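Local coordinates for HAT1-interacting factor 1 (Saccharomyces cerevisiae, PDB 4NQ0), which acts as a homodimeric histone chaperone, binding H3-H4 tetramers and H2A-H2B dimers, and takes part in chromatin assembly and telomere silencing, at residues I240-I245 against I256-K261; E162-L167 against M251-I256; K17-M22 against D55-D60; R24-A29 against P61-I66; H307-L312 against A328-I333. All blocks are in the same frame, centred on the assembly; numbering follows the deposited sequence.

Contact 1. Residues I240-I245 against I256-K261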
# COMPACT_ATOMS: atom_id res chain seq x y z
N ILE A 240 -0.56 0.61 -1.58
CA ILE A 240 0.01 -0.37 -2.51
C ILE A 240 0.46 -1.63 -1.76
O ILE A 240 0.17 -2.75 -2.18
CB ILE A 240 1.21 0.18 -3.34
CG1 ILE A 240 0.78 1.32 -4.28
CG2 ILE A 240 1.87 -0.94 -4.15
CD1 ILE A 240 -0.24 0.92 -5.37
N LEU A 241 1.17 -1.45 -0.65
CA LEU A 241 1.62 -2.59 0.15
C LEU A 241 0.44 -3.39 0.69
O LEU A 241 0.44 -4.60 0.63
CB LEU A 241 2.49 -2.14 1.34
CG LEU A 241 3.84 -2.81 1.57
CD1 LEU A 241 4.41 -2.31 2.92
CD2 LEU A 241 3.80 -4.35 1.54
N MET A 242 -0.56 -2.70 1.23
CA MET A 242 -1.79 -3.35 1.67
C MET A 242 -2.39 -4.17 0.53
O MET A 242 -2.74 -5.33 0.72
CB MET A 242 -2.81 -2.34 2.15
CG MET A 242 -2.51 -1.76 3.51
SD MET A 242 -3.82 -0.63 3.95
CE MET A 242 -3.44 -0.34 5.66
N GLY A 243 -2.45 -3.58 -0.66
CA GLY A 243 -2.97 -4.28 -1.82
C GLY A 243 -2.17 -5.52 -2.17
O GLY A 243 -2.74 -6.59 -2.39
N ASP A 244 -0.84 -5.38 -2.20
CA ASP A 244 0.04 -6.50 -2.51
C ASP A 244 -0.21 -7.66 -1.56
O ASP A 244 -0.37 -8.79 -1.98
CB ASP A 244 1.51 -6.10 -2.42
CG ASP A 244 1.94 -5.13 -3.51
OD1 ASP A 244 3.03 -4.55 -3.34
OD2 ASP A 244 1.24 -4.96 -4.54
N ILE A 245 -0.27 -7.36 -0.26
CA ILE A 245 -0.52 -8.40 0.75
C ILE A 245 -1.88 -9.06 0.55
O ILE A 245 -2.01 -10.29 0.56
CB ILE A 245 -0.43 -7.84 2.17
CG1 ILE A 245 0.99 -7.40 2.50
CG2 ILE A 245 -0.91 -8.88 3.21
CD1 ILE A 245 1.11 -6.57 3.76
N ILE A 256 -7.87 -4.62 -4.90
CA ILE A 256 -8.15 -3.67 -5.97
C ILE A 256 -8.59 -2.35 -5.36
O ILE A 256 -8.16 -1.28 -5.80
CB ILE A 256 -9.22 -4.18 -6.96
CG1 ILE A 256 -8.75 -5.45 -7.66
CG2 ILE A 256 -9.49 -3.13 -8.02
CD1 ILE A 256 -9.87 -6.26 -8.35
N HIS A 257 -9.42 -2.42 -4.32
CA HIS A 257 -9.88 -1.23 -3.64
C HIS A 257 -8.71 -0.41 -3.08
O HIS A 257 -8.71 0.82 -3.18
CB HIS A 257 -10.87 -1.60 -2.53
CG HIS A 257 -11.10 -0.50 -1.55
ND1 HIS A 257 -11.87 0.61 -1.85
CD2 HIS A 257 -10.66 -0.32 -0.28
CE1 HIS A 257 -11.90 1.42 -0.80
NE2 HIS A 257 -11.17 0.88 0.16
N HIS A 258 -7.72 -1.08 -2.52
CA HIS A 258 -6.54 -0.38 -1.98
C HIS A 258 -5.62 0.18 -3.05
O HIS A 258 -5.11 1.30 -2.90
CB HIS A 258 -5.80 -1.24 -0.97
CG HIS A 258 -6.50 -1.31 0.35
ND1 HIS A 258 -6.74 -2.49 1.01
CD2 HIS A 258 -7.06 -0.33 1.10
CE1 HIS A 258 -7.40 -2.24 2.13
NE2 HIS A 258 -7.60 -0.93 2.21
N TYR A 259 -5.41 -0.56 -4.12
CA TYR A 259 -4.66 -0.03 -5.28
C TYR A 259 -5.31 1.24 -5.85
O TYR A 259 -4.63 2.21 -6.21
CB TYR A 259 -4.56 -1.07 -6.39
CG TYR A 259 -3.69 -2.28 -6.10
CD1 TYR A 259 -2.51 -2.18 -5.36
CD2 TYR A 259 -4.01 -3.52 -6.62
CE1 TYR A 259 -1.70 -3.29 -5.11
CE2 TYR A 259 -3.21 -4.63 -6.40
CZ TYR A 259 -2.06 -4.52 -5.65
OH TYR A 259 -1.27 -5.62 -5.44
N LEU A 260 -6.64 1.24 -5.93
CA LEU A 260 -7.38 2.43 -6.34
C LEU A 260 -7.26 3.59 -5.36
O LEU A 260 -7.27 4.75 -5.79
CB LEU A 260 -8.86 2.12 -6.52
CG LEU A 260 -9.22 1.24 -7.74
CD1 LEU A 260 -10.65 0.78 -7.60
CD2 LEU A 260 -9.02 1.98 -9.05
N LYS A 261 -7.19 3.29 -4.07
CA LYS A 261 -6.95 4.33 -3.06
C LYS A 261 -5.55 4.91 -3.21
O LYS A 261 -5.37 6.12 -3.12
CB LYS A 261 -7.12 3.78 -1.63
CG LYS A 261 -8.55 3.45 -1.25
CD LYS A 261 -9.25 4.56 -0.46
CE LYS A 261 -8.66 4.72 0.93
NZ LYS A 261 -9.66 4.75 2.03
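The H258 imidazole has M242 SD over one face, 4.2 Å from the ring centroid and only 10° off the ring normal, a sulfur-aromatic contact; H257 CD2 lies against the opposite face, displaced toward the rim. The second flat group, the Y259 ring, meets helix 240-245 in two ways. The CA of G243 makes an off-centre CH-pi contact at 4.2 Å from the Y259 centroid, while I240 O sits near the plane at the ring edge, 3.5 Å from Y259 CE1. Both rings fill the interface of the antiparallel helical hairpin of the predicted TPR 2, whose short axis segments approach to 7.8 Å at 163°. G243 permits this closeness: a beta carbon built there would fall 2.5 Å from Y259 CE1, a clash. I240 CD1 adds an apolar touch on Y259 CD1 at 3.8 Å, the two side chains meeting roughly at right angles. The imidazole is fixed in rotation from outside, with H258 NE2 bonded to E182 and H258 ND1 to E246. Y259, its CG anti to the carbonyl carbon (chi1 -69°), reaches across the helix interface to D244, where its hydroxyl donates to the anti lone pair of D244 OD2 at 2.7 Å.

Contact 2. Residues E162-L167 against M251-I256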
# COMPACT_ATOMS: atom_id res chain seq x y z
N GLU A 162 -17.05 -1.31 3.30
CA GLU A 162 -16.51 -0.23 2.47
C GLU A 162 -15.05 -0.50 2.03
O GLU A 162 -14.55 0.17 1.13
CB GLU A 162 -16.63 1.14 3.17
CG GLU A 162 -16.50 1.12 4.69
N GLU A 163 -14.40 -1.49 2.65
CA GLU A 163 -13.08 -1.98 2.22
C GLU A 163 -13.12 -2.87 0.97
O GLU A 163 -12.09 -3.10 0.34
CB GLU A 163 -12.39 -2.77 3.34
CG GLU A 163 -11.18 -2.09 3.94
CD GLU A 163 -11.54 -1.03 4.97
OE1 GLU A 163 -10.80 -0.93 5.97
OE2 GLU A 163 -12.56 -0.32 4.78
N ARG A 164 -14.29 -3.42 0.66
CA ARG A 164 -14.46 -4.20 -0.56
C ARG A 164 -14.63 -3.27 -1.76
O ARG A 164 -15.07 -2.13 -1.61
CB ARG A 164 -15.65 -5.16 -0.44
CG ARG A 164 -15.32 -6.36 0.42
CD ARG A 164 -16.49 -7.28 0.60
NE ARG A 164 -16.67 -8.16 -0.55
CZ ARG A 164 -17.57 -9.14 -0.60
NH1 ARG A 164 -18.37 -9.38 0.44
NH2 ARG A 164 -17.66 -9.88 -1.70
N LEU A 165 -14.26 -3.77 -2.93
CA LEU A 165 -14.44 -3.02 -4.17
C LEU A 165 -15.93 -2.80 -4.43
O LEU A 165 -16.73 -3.73 -4.37
CB LEU A 165 -13.80 -3.77 -5.35
CG LEU A 165 -13.95 -3.15 -6.76
CD1 LEU A 165 -13.21 -1.81 -6.90
CD2 LEU A 165 -13.47 -4.14 -7.81
N ALA A 166 -16.29 -1.54 -4.67
CA ALA A 166 -17.57 -1.19 -5.26
C ALA A 166 -17.34 -1.04 -6.76
O ALA A 166 -16.37 -0.42 -7.18
CB ALA A 166 -18.08 0.11 -4.66
N LEU A 167 -18.22 -1.61 -7.57
CA LEU A 167 -18.15 -1.50 -9.03
C LEU A 167 -17.89 -0.07 -9.51
O LEU A 167 -17.09 0.14 -10.41
CB LEU A 167 -19.45 -2.02 -9.66
CG LEU A 167 -19.44 -3.46 -10.17
CD1 LEU A 167 -18.43 -4.34 -9.44
CD2 LEU A 167 -20.81 -4.07 -10.10
N MET A 251 -7.40 -12.01 -1.34
CA MET A 251 -8.48 -11.06 -1.14
C MET A 251 -8.42 -10.02 -2.25
O MET A 251 -8.05 -8.87 -2.02
CB MET A 251 -8.37 -10.42 0.24
CG MET A 251 -8.33 -11.45 1.34
SD MET A 251 -8.12 -10.74 2.97
CE MET A 251 -6.43 -10.24 2.88
N PHE A 252 -8.80 -10.43 -3.45
CA PHE A 252 -8.65 -9.61 -4.64
C PHE A 252 -9.52 -8.35 -4.66
O PHE A 252 -9.09 -7.33 -5.16
CB PHE A 252 -8.89 -10.45 -5.89
CG PHE A 252 -7.83 -11.50 -6.11
CD1 PHE A 252 -6.62 -11.17 -6.69
CD2 PHE A 252 -8.06 -12.82 -5.74
CE1 PHE A 252 -5.64 -12.13 -6.90
CE2 PHE A 252 -7.08 -13.78 -5.94
CZ PHE A 252 -5.87 -13.43 -6.52
N SER A 253 -10.72 -8.42 -4.10
CA SER A 253 -11.61 -7.25 -4.07
C SER A 253 -11.04 -6.17 -3.16
O SER A 253 -11.03 -4.99 -3.51
CB SER A 253 -13.03 -7.65 -3.64
OG SER A 253 -13.83 -6.51 -3.40
N ARG A 254 -10.55 -6.57 -1.99
CA ARG A 254 -9.91 -5.64 -1.07
C ARG A 254 -8.62 -5.09 -1.68
O ARG A 254 -8.35 -3.89 -1.57
CB ARG A 254 -9.63 -6.30 0.29
CG ARG A 254 -10.88 -6.37 1.19
CD ARG A 254 -10.68 -7.23 2.46
NE ARG A 254 -9.48 -6.83 3.21
CZ ARG A 254 -9.24 -7.16 4.48
NH1 ARG A 254 -10.10 -7.89 5.19
NH2 ARG A 254 -8.11 -6.75 5.06
N ALA A 255 -7.86 -5.95 -2.35
CA ALA A 255 -6.64 -5.53 -3.03
C ALA A 255 -6.93 -4.40 -3.99
O ALA A 255 -6.30 -3.34 -3.91
CB ALA A 255 -5.98 -6.69 -3.78
N ILE A 256 -7.87 -4.62 -4.90
CA ILE A 256 -8.15 -3.67 -5.97
C ILE A 256 -8.59 -2.35 -5.36
O ILE A 256 -8.16 -1.28 -5.80
CB ILE A 256 -9.22 -4.18 -6.96
CG1 ILE A 256 -8.75 -5.45 -7.66
CG2 ILE A 256 -9.49 -3.13 -8.02
CD1 ILE A 256 -9.87 -6.26 -8.35
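L165 N donates to S253 OG at 2.8 Å with an N-H...O angle of 154°, the one hydrogen bond between this loop and the first turn of helix 252-266. The hydroxyl reaches the loop because S253 OG is trans to its backbone N (chi1 170°). Two beta carbons flank the oxygen: L165 CB lies 3.4 Å from S253 OG, and R164 CB touches the same atom at 3.7 Å. One turn farther along, I256 CG2 meets both methyls of L165, CD1 and CD2, each at 4.1 Å. On the other flank R254 CG touches E163 O at 3.6 Å; the aliphatic stem of R254 thus packs on the loop while its charged end turns to E246 in a salt bridge. M251 SD, from the helix N-cap residue, covers one face of that guanidinium, 4.0 Å above its plane. With S253 replaced by alanine the hydroxyl is gone, which would probably leave L165 N without its acceptor and the loop less firmly held. The loop belongs to the region important for histone interaction. Since the E163 carboxylate and R254 guanidinium do not pair, loop and repeat are joined here by a single neutral bond and by carbon contacts.

Contact 3. Residues K17-M22 against D55-D60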
# COMPACT_ATOMS: atom_id res chain seq x y z
N LYS A 17 16.15 11.42 24.02
CA LYS A 17 16.90 10.17 24.09
C LYS A 17 16.12 9.02 23.45
O LYS A 17 16.66 8.25 22.66
CB LYS A 17 17.20 9.80 25.54
CG LYS A 17 18.16 10.74 26.27
CD LYS A 17 18.19 10.39 27.77
CE LYS A 17 18.79 11.50 28.64
NZ LYS A 17 20.22 11.78 28.32
N VAL A 18 14.84 8.93 23.80
CA VAL A 18 13.96 7.92 23.21
C VAL A 18 13.83 8.13 21.70
O VAL A 18 13.92 7.18 20.92
CB VAL A 18 12.56 7.93 23.85
CG1 VAL A 18 11.60 7.07 23.05
CG2 VAL A 18 12.64 7.43 25.32
N GLN A 19 13.64 9.38 21.28
CA GLN A 19 13.51 9.73 19.86
C GLN A 19 14.73 9.26 19.05
O GLN A 19 14.59 8.58 18.03
CB GLN A 19 13.34 11.25 19.71
CG GLN A 19 13.35 11.76 18.29
CD GLN A 19 12.15 11.30 17.49
OE1 GLN A 19 12.29 10.69 16.43
NE2 GLN A 19 10.96 11.59 18.00
N ILE A 20 15.92 9.64 19.52
CA ILE A 20 17.17 9.29 18.85
C ILE A 20 17.37 7.77 18.77
O ILE A 20 17.74 7.25 17.71
CB ILE A 20 18.38 9.96 19.56
CG1 ILE A 20 18.44 11.45 19.17
CG2 ILE A 20 19.70 9.27 19.18
N ASP A 21 17.09 7.06 19.86
CA ASP A 21 17.19 5.60 19.87
C ASP A 21 16.25 4.97 18.83
O ASP A 21 16.64 4.04 18.10
CB ASP A 21 16.87 5.05 21.26
CG ASP A 21 16.70 3.53 21.27
OD1 ASP A 21 17.72 2.82 21.46
OD2 ASP A 21 15.56 3.04 21.12
N MET A 22 15.01 5.46 18.79
CA MET A 22 13.99 4.97 17.84
C MET A 22 14.42 5.16 16.39
O MET A 22 14.27 4.25 15.57
CB MET A 22 12.66 5.70 18.09
CG MET A 22 11.57 5.36 17.10
SD MET A 22 9.95 5.97 17.59
CE MET A 22 10.12 7.74 17.41
N ASP A 55 3.03 7.13 26.90
CA ASP A 55 2.44 8.47 26.81
C ASP A 55 3.35 9.53 26.18
O ASP A 55 4.54 9.60 26.48
CB ASP A 55 1.97 8.94 28.18
CG ASP A 55 0.88 10.00 28.10
N GLY A 56 2.78 10.34 25.29
CA GLY A 56 3.42 11.59 24.84
C GLY A 56 4.48 11.50 23.75
O GLY A 56 5.22 12.46 23.54
N LEU A 57 4.55 10.37 23.05
CA LEU A 57 5.46 10.26 21.91
C LEU A 57 4.96 9.31 20.85
O LEU A 57 4.98 8.10 21.04
CB LEU A 57 6.85 9.80 22.34
CG LEU A 57 7.82 9.81 21.16
CD1 LEU A 57 8.45 11.20 21.02
CD2 LEU A 57 8.87 8.73 21.29
N LEU A 58 4.56 9.86 19.71
CA LEU A 58 4.07 9.04 18.60
C LEU A 58 5.23 8.31 17.95
O LEU A 58 6.21 8.94 17.58
CB LEU A 58 3.35 9.91 17.58
CG LEU A 58 1.82 10.01 17.70
CD1 LEU A 58 1.34 9.70 19.11
CD2 LEU A 58 1.35 11.39 17.23
N PRO A 59 5.13 6.98 17.80
CA PRO A 59 6.22 6.24 17.19
C PRO A 59 6.34 6.52 15.70
O PRO A 59 5.39 6.99 15.07
CB PRO A 59 5.83 4.79 17.44
CG PRO A 59 4.41 4.79 17.51
CD PRO A 59 3.99 6.10 18.11
N ASP A 60 7.52 6.23 15.17
CA ASP A 60 7.81 6.43 13.76
C ASP A 60 6.96 5.45 12.95
O ASP A 60 6.99 4.26 13.23
CB ASP A 60 9.30 6.19 13.52
CG ASP A 60 9.77 6.60 12.13
OD1 ASP A 60 9.03 6.38 11.15
OD2 ASP A 60 10.90 7.14 12.02
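L57 CD2 and V18 CG1 form the apolar centre at 3.6 Å, their side chains sliding past each other in opposite directions. They join the N-terminal helix 14-34 of this TPR-type alpha-helical fold to the loop that leads into helix 61-77. M22 CE extends the cluster, 4.2 Å from L57 CD2, and the side chain of Q19 crosses L57 at about a right angle on the rim. M22 provides the passage from apolar to polar. Its chain runs extended from CB to SD and then bends at chi3 (70°), which turns the methyl along the loop toward L57 and L58 O, with M22 CE 4.1 Å from L58 O. The sulfur lies against the following residues of the loop, with M22 SD 3.8 Å from P59 CA. Of the 230 Å² buried between the segments, M22 accounts for 74 Å², more than any other residue. At the polar edge D60 N points its hydrogen at M22 SD, a weak bond of 3.4 Å with an angle of 154°. The N-cap residue also packs here, D60 CB lying 4.1 Å from M22 SD. Just beyond, D60 OD1 accepts the backbone N of E62, capping the start of helix 61-77.

Contact 4. Residues R24-A29 against P61-I66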
# COMPACT_ATOMS: atom_id res chain seq x y z
N ARG A 24 17.47 5.29 15.29
CA ARG A 24 18.54 4.34 14.99
C ARG A 24 17.96 2.95 14.74
O ARG A 24 18.38 2.26 13.81
CB ARG A 24 19.57 4.30 16.12
CG ARG A 24 20.89 3.64 15.71
CD ARG A 24 21.87 3.54 16.87
NE ARG A 24 22.03 4.82 17.55
CZ ARG A 24 21.58 5.11 18.78
NH1 ARG A 24 21.79 6.31 19.28
NH2 ARG A 24 20.92 4.20 19.51
N GLN A 25 16.99 2.55 15.55
CA GLN A 25 16.34 1.24 15.39
C GLN A 25 15.62 1.07 14.04
O GLN A 25 15.68 0.00 13.43
CB GLN A 25 15.37 0.98 16.54
CG GLN A 25 16.02 0.90 17.94
CD GLN A 25 17.39 0.25 17.91
OE1 GLN A 25 17.54 -0.92 17.55
NE2 GLN A 25 18.39 1.02 18.28
N VAL A 26 14.94 2.13 13.59
CA VAL A 26 14.33 2.16 12.26
C VAL A 26 15.38 1.92 11.17
O VAL A 26 15.18 1.09 10.28
CB VAL A 26 13.61 3.52 12.01
CG1 VAL A 26 13.33 3.74 10.51
CG2 VAL A 26 12.33 3.61 12.82
N GLN A 27 16.51 2.61 11.25
CA GLN A 27 17.60 2.44 10.28
C GLN A 27 18.17 1.03 10.29
O GLN A 27 18.46 0.46 9.22
CB GLN A 27 18.71 3.47 10.51
CG GLN A 27 18.32 4.89 10.11
CD GLN A 27 17.88 5.00 8.64
OE1 GLN A 27 18.65 4.68 7.71
NE2 GLN A 27 16.63 5.44 8.43
N ILE A 28 18.34 0.46 11.48
CA ILE A 28 18.82 -0.91 11.60
C ILE A 28 17.80 -1.88 11.00
O ILE A 28 18.16 -2.77 10.24
CB ILE A 28 19.12 -1.28 13.07
CG1 ILE A 28 20.33 -0.50 13.59
CG2 ILE A 28 19.40 -2.76 13.22
CD1 ILE A 28 20.50 -0.59 15.09
N ALA A 29 16.53 -1.69 11.35
CA ALA A 29 15.45 -2.55 10.87
C ALA A 29 15.32 -2.45 9.35
O ALA A 29 15.14 -3.45 8.68
CB ALA A 29 14.14 -2.17 11.54
N PRO A 61 6.18 5.94 11.97
CA PRO A 61 5.39 5.02 11.14
C PRO A 61 6.22 3.95 10.43
O PRO A 61 5.70 2.88 10.13
CB PRO A 61 4.70 5.94 10.13
CG PRO A 61 5.29 7.31 10.33
CD PRO A 61 5.97 7.36 11.63
N GLU A 62 7.49 4.24 10.15
CA GLU A 62 8.39 3.24 9.57
C GLU A 62 8.54 1.97 10.41
O GLU A 62 8.79 0.91 9.87
CB GLU A 62 9.77 3.82 9.33
CG GLU A 62 9.82 4.93 8.33
CD GLU A 62 10.35 4.46 7.01
OE1 GLU A 62 11.55 4.68 6.76
OE2 GLU A 62 9.57 3.83 6.25
N LEU A 63 8.42 2.09 11.74
CA LEU A 63 8.45 0.90 12.59
C LEU A 63 7.31 -0.05 12.22
O LEU A 63 7.50 -1.26 12.21
CB LEU A 63 8.35 1.27 14.08
CG LEU A 63 9.60 1.95 14.66
CD1 LEU A 63 9.28 2.60 15.98
CD2 LEU A 63 10.75 0.97 14.82
N PHE A 64 6.15 0.51 11.91
CA PHE A 64 5.00 -0.29 11.51
C PHE A 64 5.13 -0.82 10.09
O PHE A 64 4.87 -2.00 9.83
CB PHE A 64 3.72 0.54 11.70
CG PHE A 64 3.36 0.77 13.14
CD1 PHE A 64 2.49 -0.09 13.80
CD2 PHE A 64 3.91 1.84 13.85
CE1 PHE A 64 2.16 0.12 15.14
CE2 PHE A 64 3.59 2.04 15.19
CZ PHE A 64 2.71 1.19 15.83
N THR A 65 5.61 0.02 9.18
CA THR A 65 5.70 -0.39 7.77
C THR A 65 6.80 -1.43 7.52
O THR A 65 6.58 -2.41 6.80
CB THR A 65 5.87 0.81 6.83
OG1 THR A 65 7.13 1.46 7.08
CG2 THR A 65 4.73 1.80 7.04
N ILE A 66 7.96 -1.23 8.14
CA ILE A 66 9.03 -2.24 8.10
C ILE A 66 8.57 -3.54 8.75
O ILE A 66 8.76 -4.63 8.19
CB ILE A 66 10.32 -1.72 8.77
CG1 ILE A 66 10.89 -0.54 7.97
CG2 ILE A 66 11.36 -2.83 8.86
CD1 ILE A 66 11.86 0.30 8.73
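V26 puts both of its methyls into helix 61-66 as the tight part of the contact. V26 CG2 rests on L63, 3.7 Å from L63 CD2, the two side chains crossing at about a right angle. V26 CG1 touches both E62 CB at 3.8 Å and I66 CD1 at 4.1 Å. A turn later A29 CB abuts I66 CG2 at 3.9 Å. I66 thus spans a whole turn of the opposing helix: with CG1 beside the backbone N (chi1 -65°), CG2 is left anti to that N and faces A29, while CD1 reaches V26. Its methyls also meet backbone oxygens, I66 CD1 3.7 Å from V26 O and I66 CG2 3.8 Å from A29 O. The looser side begins at E62, which contributes only its CB; its carboxylate swings out to a salt bridge with K30 on helix 14-34. The axes of the two short segments approach to 9.7 Å at 23°, as expected for TPR-like helices separated by one antiparallel neighbour, here helix 38-51, whose C45 touches I66. Cutting V26 back to a glycine would probably open a gap beside L63 CD2 and I66 CD1, which lose the valine methyls they rest on. Shape fit, more than polar bonding, probably sets how these helices lie.

Contact 5. Residues H307-L312 against A328-I333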
# COMPACT_ATOMS: atom_id res chain seq x y z
N HIS A 307 -8.69 1.44 -20.46
CA HIS A 307 -8.21 2.68 -19.87
C HIS A 307 -6.72 2.58 -19.54
O HIS A 307 -5.95 3.49 -19.82
CB HIS A 307 -9.03 2.99 -18.61
CG HIS A 307 -8.38 3.99 -17.71
ND1 HIS A 307 -8.48 5.35 -17.91
CD2 HIS A 307 -7.62 3.83 -16.60
CE1 HIS A 307 -7.81 5.98 -16.97
NE2 HIS A 307 -7.28 5.08 -16.16
N ALA A 308 -6.31 1.47 -18.93
CA ALA A 308 -4.94 1.28 -18.50
C ALA A 308 -4.02 1.11 -19.72
O ALA A 308 -2.93 1.66 -19.75
CB ALA A 308 -4.83 0.08 -17.54
N LYS A 309 -4.48 0.34 -20.71
CA LYS A 309 -3.76 0.19 -21.98
C LYS A 309 -3.47 1.54 -22.65
O LYS A 309 -2.34 1.79 -23.04
CB LYS A 309 -4.56 -0.71 -22.92
CG LYS A 309 -3.99 -0.85 -24.33
CD LYS A 309 -4.83 -1.81 -25.15
CE LYS A 309 -4.36 -1.85 -26.60
NZ LYS A 309 -5.15 -2.79 -27.41
N ALA A 310 -4.47 2.40 -22.74
CA ALA A 310 -4.31 3.72 -23.34
C ALA A 310 -3.28 4.54 -22.59
O ALA A 310 -2.44 5.19 -23.19
CB ALA A 310 -5.64 4.47 -23.39
N LEU A 311 -3.37 4.49 -21.26
CA LEU A 311 -2.45 5.23 -20.42
C LEU A 311 -1.00 4.78 -20.61
O LEU A 311 -0.11 5.61 -20.74
CB LEU A 311 -2.85 5.06 -18.96
CG LEU A 311 -2.00 5.89 -18.00
CD1 LEU A 311 -2.14 7.39 -18.34
CD2 LEU A 311 -2.41 5.61 -16.57
N LEU A 312 -0.78 3.46 -20.62
CA LEU A 312 0.56 2.89 -20.78
C LEU A 312 1.09 3.11 -22.19
O LEU A 312 2.29 3.36 -22.36
CB LEU A 312 0.58 1.40 -20.45
CG LEU A 312 0.93 1.07 -19.00
CD1 LEU A 312 0.23 -0.21 -18.55
CD2 LEU A 312 2.44 0.94 -18.82
N ALA A 328 6.29 -5.02 -20.93
CA ALA A 328 5.79 -6.23 -20.27
C ALA A 328 4.38 -6.00 -19.69
O ALA A 328 3.47 -6.77 -19.95
CB ALA A 328 6.75 -6.70 -19.19
N ARG A 329 4.21 -4.92 -18.93
CA ARG A 329 2.90 -4.56 -18.36
C ARG A 329 1.82 -4.43 -19.43
O ARG A 329 0.70 -4.95 -19.29
CB ARG A 329 2.98 -3.26 -17.57
CG ARG A 329 3.74 -3.36 -16.26
CD ARG A 329 3.91 -1.99 -15.64
NE ARG A 329 4.58 -2.03 -14.34
CZ ARG A 329 5.02 -0.96 -13.68
NH1 ARG A 329 4.88 0.27 -14.18
NH2 ARG A 329 5.62 -1.11 -12.51
N LEU A 330 2.17 -3.75 -20.51
CA LEU A 330 1.26 -3.50 -21.62
C LEU A 330 0.84 -4.82 -22.27
O LEU A 330 -0.35 -5.03 -22.55
CB LEU A 330 1.95 -2.58 -22.62
CG LEU A 330 1.13 -1.88 -23.70
CD1 LEU A 330 -0.13 -1.18 -23.14
CD2 LEU A 330 2.06 -0.87 -24.40
N ALA A 331 1.81 -5.70 -22.50
CA ALA A 331 1.55 -7.04 -23.01
C ALA A 331 0.60 -7.83 -22.11
O ALA A 331 -0.31 -8.51 -22.60
CB ALA A 331 2.86 -7.81 -23.18
N GLN A 332 0.80 -7.74 -20.80
CA GLN A 332 -0.07 -8.42 -19.84
C GLN A 332 -1.50 -7.86 -19.89
O GLN A 332 -2.47 -8.61 -19.81
CB GLN A 332 0.47 -8.28 -18.42
CG GLN A 332 -0.37 -8.97 -17.37
CD GLN A 332 -0.38 -10.48 -17.55
OE1 GLN A 332 -1.40 -11.09 -17.90
NE2 GLN A 332 0.77 -11.10 -17.31
N ILE A 333 -1.62 -6.55 -19.99
CA ILE A 333 -2.94 -5.92 -20.08
C ILE A 333 -3.68 -6.41 -21.31
O ILE A 333 -4.87 -6.65 -21.26
CB ILE A 333 -2.84 -4.39 -20.05
CG1 ILE A 333 -2.38 -3.92 -18.67
CG2 ILE A 333 -4.18 -3.73 -20.32
CD1 ILE A 333 -1.71 -2.56 -18.69
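L330 CD1 packs 3.8 Å from L312 CB, the main apolar contact that can be relied on. A308 CB meets I333 CD1 more loosely, at 4.2 Å. The terminal methyls of L312 and I333 also face each other, but they are modelled closer than carbons can sit, so the exact rotamer of L312, whose chi1 of -92° lies off the usual minima, is doubtful. The aliphatic stem of K309 adds further hydrophobic surface. K309 CB packs on I333 CG2 at 4.0 Å, and K309 CG lies 4.1 Å from L330 CD1, the two side chains crossing at about a right angle. These residues join helix 298-316, which lies within the predicted TPR 3, to helix 323-344, which follows it; the short axis segments run antiparallel at 154°, 9.7 Å apart. Helix 273-290 covers the first of them from another side, with C287 against A308 and I280 against L312. A backbone oxygen takes part as well: K309 O touches L330 CD1 at 3.7 Å. Polar interactions lie at the periphery. K309, extended through all four torsions, carries its NZ away from this segment to a hydrogen bond with Q334 OE1 on helix 323-344.

Overall arrangement
Contact 1 lies near the middle of the chain, about 5 Å from its centre, and contact 2 is built onto it: their centres are 9 Å apart, they share I256, and H257 CD2 touches E163 O at 3.2 Å. At the N-terminal end contacts 3 and 4 form a second pair, each with one segment on helix 14-34, with centres 12 Å apart and M22 CG against L63 CD1 at 3.8 Å. Contact 5 stands at the opposite end, its centre about 44 Å from that of contact 3 and 18 Å from that of contact 1. Contact 5, but for its last residue, and the helix 252-266 segments of contacts 1 and 2 fall in the region that binds H2A-H2B.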